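Long-range contact in lipoxygenase (Cyanothece sp., PDB 5EK8), which is a non-heme iron enzyme with an N-terminal PLAT domain that probably inserts molecular oxygen into polyunsaturated fatty acids as a 9R-lipoxygenase: residues E180-D185 with S393-N398. Sequence-based numbering, arbitrary orientation.
Sequences EETPDD and SIININ
The carboxamide of N396 reaches from the first turn of helix 394-404 to two residues of the loop 180-185. Both of its polar atoms are used. OD1 accepts from T182 OG1 at 2.8 Å, in the carbonyl plane and on a lone pair. ND2 donates to the backbone O of D184, which lies 14° out of the amide plane. The T182 and N396 side chains cross at about a right angle. T182 OG1 lies anti to the backbone N (chi1 175°), beside the carbonyl carbon. There it donates to N396 and accepts from D184 N at 3.0 Å. This ST turn joins the loop's own fold to the grip on N396.

D184 makes a second link. Its OD2 accepts from S393 N at 2.6 Å, met from above the carboxylate plane with a nearly straight N-H (173°). S393 is the N-cap residue of the helix. D184 OD1 forms a salt bridge with R123, a residue of strand 115-126. I395 fills the side beside these bonds. Its CD1 lies 3.9 Å from P183 CD and packs at a similar distance against D184 CB.

The contact ties the linker between strand 152-160 and helix 188-214 to a helix of the lipoxygenase fold near the iron. The side chain of N396 is about 9 Å from that of H364, an iron ligand. N398, two residues on, hydrogen-bonds H364 ND1. With alanine at N396, the T182 hydroxyl would probably lose its acceptor and the D184 carbonyl its amide donor, within a buried contact. The pairing depends on an amide that accepts at one end and donates at the other. Its two bonds to different loop residues are likely to fix the flip of the amide and to set where the loop sits against the start of the helix.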
ATOM      1  N   GLU A 180     -11.779 -10.316   8.371  1.00 79.72           N
ATOM      2  CA  GLU A 180     -13.217 -10.122   8.330  1.00 83.99           C
ATOM      3  C   GLU A 180     -13.680  -9.154   9.420  1.00 85.39           C
ATOM      4  O   GLU A 180     -14.776  -8.602   9.329  1.00 90.54           O
ATOM      5  CB  GLU A 180     -13.937 -11.470   8.454  1.00 89.55           C
ATOM      6  CG  GLU A 180     -14.510 -11.779   9.827  1.00 97.41           C
ATOM      7  CD  GLU A 180     -14.814 -13.257  10.000  1.00105.96           C
ATOM      8  OE1 GLU A 180     -13.939 -14.080   9.655  1.00110.92           O
ATOM      9  OE2 GLU A 180     -15.922 -13.597  10.473  1.00107.74           O
ATOM     10  N   GLU A 181     -12.851  -8.933  10.440  1.00 80.36           N
ATOM     11  CA  GLU A 181     -13.175  -7.927  11.448  1.00 76.30           C
ATOM     12  C   GLU A 181     -12.187  -6.757  11.398  1.00 68.44           C
ATOM     13  O   GLU A 181     -11.561  -6.399  12.395  1.00 69.78           O
ATOM     14  CB  GLU A 181     -13.224  -8.541  12.858  1.00 79.40           C
ATOM     15  CG  GLU A 181     -11.958  -9.250  13.340  1.00 80.76           C
ATOM     16  CD  GLU A 181     -12.084  -9.717  14.782  1.00 82.07           C
ATOM     17  OE1 GLU A 181     -13.214 -10.047  15.200  1.00 83.33           O
ATOM     18  OE2 GLU A 181     -11.064  -9.742  15.502  1.00 82.21           O
ATOM     19  N   THR A 182     -12.070  -6.158  10.218  1.00 60.10           N
ATOM     20  CA  THR A 182     -11.321  -4.924  10.030  1.00 50.45           C
ATOM     21  C   THR A 182     -12.057  -3.743  10.664  1.00 52.80           C
ATOM     22  O   THR A 182     -13.291  -3.717  10.692  1.00 55.23           O
ATOM     23  CB  THR A 182     -11.096  -4.644   8.533  1.00 41.74           C
ATOM     24  OG1 THR A 182     -10.467  -3.368   8.365  1.00 44.20           O
ATOM     25  CG2 THR A 182     -12.423  -4.642   7.796  1.00 35.45           C
ATOM     26  N   PRO A 183     -11.302  -2.766  11.190  1.00 47.80           N
ATOM     27  CA  PRO A 183     -11.909  -1.540  11.715  1.00 43.30           C
ATOM     28  C   PRO A 183     -12.014  -0.462  10.643  1.00 43.58           C
ATOM     29  O   PRO A 183     -12.392   0.670  10.941  1.00 45.77           O
ATOM     30  CB  PRO A 183     -10.938  -1.126  12.812  1.00 41.14           C
ATOM     31  CG  PRO A 183      -9.615  -1.555  12.280  1.00 42.49           C
ATOM     32  CD  PRO A 183      -9.860  -2.824  11.485  1.00 45.41           C
ATOM     33  N   ASP A 184     -11.672  -0.826   9.410  1.00 43.50           N
ATOM     34  CA  ASP A 184     -11.708   0.093   8.275  1.00 44.99           C
ATOM     35  C   ASP A 184     -11.925  -0.686   6.978  1.00 44.56           C
ATOM     36  O   ASP A 184     -10.986  -0.942   6.223  1.00 39.59           O
ATOM     37  CB  ASP A 184     -10.416   0.914   8.211  1.00 48.72           C
ATOM     38  CG  ASP A 184     -10.363   1.850   7.011  1.00 53.79           C
ATOM     39  OD1 ASP A 184     -11.435   2.297   6.539  1.00 59.94           O
ATOM     40  OD2 ASP A 184      -9.239   2.138   6.542  1.00 49.92           O
ATOM     41  N   ASP A 185     -13.177  -1.066   6.734  1.00 49.67           N
ATOM     42  CA  ASP A 185     -13.533  -1.896   5.584  1.00 44.43           C
ATOM     43  C   ASP A 185     -13.528  -1.119   4.277  1.00 42.38           C
ATOM     44  O   ASP A 185     -13.598   0.109   4.275  1.00 43.12           O
ATOM     45  CB  ASP A 185     -14.910  -2.522   5.789  1.00 45.85           C
ATOM     46  CG  ASP A 185     -15.018  -3.892   5.164  1.00 49.69           C
ATOM     47  OD1 ASP A 185     -14.081  -4.281   4.428  1.00 45.74           O
ATOM     48  OD2 ASP A 185     -16.039  -4.574   5.413  1.00 52.32           O
ATOM     49  N   SER A 393      -8.316   1.914   4.152  1.00 48.72           N
ATOM     50  CA  SER A 393      -8.451   0.643   3.433  1.00 49.88           C
ATOM     51  C   SER A 393      -7.145  -0.110   3.143  1.00 53.45           C
ATOM     52  O   SER A 393      -7.193  -1.260   2.711  1.00 55.23           O
ATOM     53  CB  SER A 393      -9.205   0.867   2.113  1.00 51.94           C
ATOM     54  OG  SER A 393     -10.534   1.300   2.352  1.00 54.21           O
ATOM     55  N   ILE A 394      -5.990   0.506   3.390  1.00 50.60           N
ATOM     56  CA  ILE A 394      -4.718  -0.124   3.026  1.00 44.62           C
ATOM     57  C   ILE A 394      -4.410  -1.344   3.902  1.00 42.28           C
ATOM     58  O   ILE A 394      -3.777  -2.309   3.446  1.00 44.10           O
ATOM     59  CB  ILE A 394      -3.543   0.883   3.090  1.00 42.14           C
ATOM     60  CG1 ILE A 394      -2.321   0.325   2.361  1.00 36.27           C
ATOM     61  CG2 ILE A 394      -3.193   1.251   4.523  1.00 43.56           C
ATOM     62  CD1 ILE A 394      -1.137   1.280   2.358  1.00 29.28           C
ATOM     63  N   ILE A 395      -4.893  -1.319   5.141  1.00 41.17           N
ATOM     64  CA  ILE A 395      -4.705  -2.443   6.048  1.00 44.63           C
ATOM     65  C   ILE A 395      -5.345  -3.703   5.468  1.00 52.51           C
ATOM     66  O   ILE A 395      -4.797  -4.807   5.583  1.00 58.39           O
ATOM     67  CB  ILE A 395      -5.295  -2.148   7.445  1.00 43.13           C
ATOM     68  CG1 ILE A 395      -6.739  -1.645   7.331  1.00 41.89           C
ATOM     69  CG2 ILE A 395      -4.433  -1.125   8.185  1.00 39.68           C
ATOM     70  CD1 ILE A 395      -7.465  -1.580   8.653  1.00 43.04           C
ATOM     71  N   ASN A 396      -6.491  -3.516   4.819  1.00 49.92           N
ATOM     72  CA  ASN A 396      -7.228  -4.608   4.201  1.00 47.32           C
ATOM     73  C   ASN A 396      -6.419  -5.279   3.099  1.00 46.54           C
ATOM     74  O   ASN A 396      -6.251  -6.501   3.093  1.00 45.54           O
ATOM     75  CB  ASN A 396      -8.559  -4.103   3.634  1.00 44.37           C
ATOM     76  CG  ASN A 396      -9.445  -3.459   4.689  1.00 40.52           C
ATOM     77  OD1 ASN A 396      -9.595  -3.981   5.799  1.00 37.51           O
ATOM     78  ND2 ASN A 396     -10.030  -2.309   4.352  1.00 35.40           N
ATOM     79  N   ILE A 397      -5.907  -4.474   2.172  1.00 45.71           N
ATOM     80  CA  ILE A 397      -5.211  -5.029   1.018  1.00 46.42           C
ATOM     81  C   ILE A 397      -3.878  -5.644   1.432  1.00 45.21           C
ATOM     82  O   ILE A 397      -3.471  -6.664   0.877  1.00 38.99           O
ATOM     83  CB  ILE A 397      -4.990  -3.975  -0.099  1.00 40.71           C
ATOM     84  CG1 ILE A 397      -4.346  -4.625  -1.326  1.00 43.34           C
ATOM     85  CG2 ILE A 397      -4.154  -2.808   0.380  1.00 42.11           C
ATOM     86  CD1 ILE A 397      -5.140  -5.790  -1.898  1.00 44.42           C
ATOM     87  N   ASN A 398      -3.209  -5.052   2.417  1.00 48.45           N
ATOM     88  CA  ASN A 398      -1.965  -5.649   2.896  1.00 45.55           C
ATOM     89  C   ASN A 398      -2.216  -6.995   3.580  1.00 44.67           C
ATOM     90  O   ASN A 398      -1.500  -7.983   3.339  1.00 44.41           O
ATOM     91  CB  ASN A 398      -1.244  -4.693   3.842  1.00 46.53           C
ATOM     92  CG  ASN A 398      -0.638  -3.512   3.120  1.00 45.00           C
ATOM     93  OD1 ASN A 398      -0.632  -3.464   1.888  1.00 45.64           O
ATOM     94  ND2 ASN A 398      -0.117  -2.553   3.880  1.00 43.10           N
TER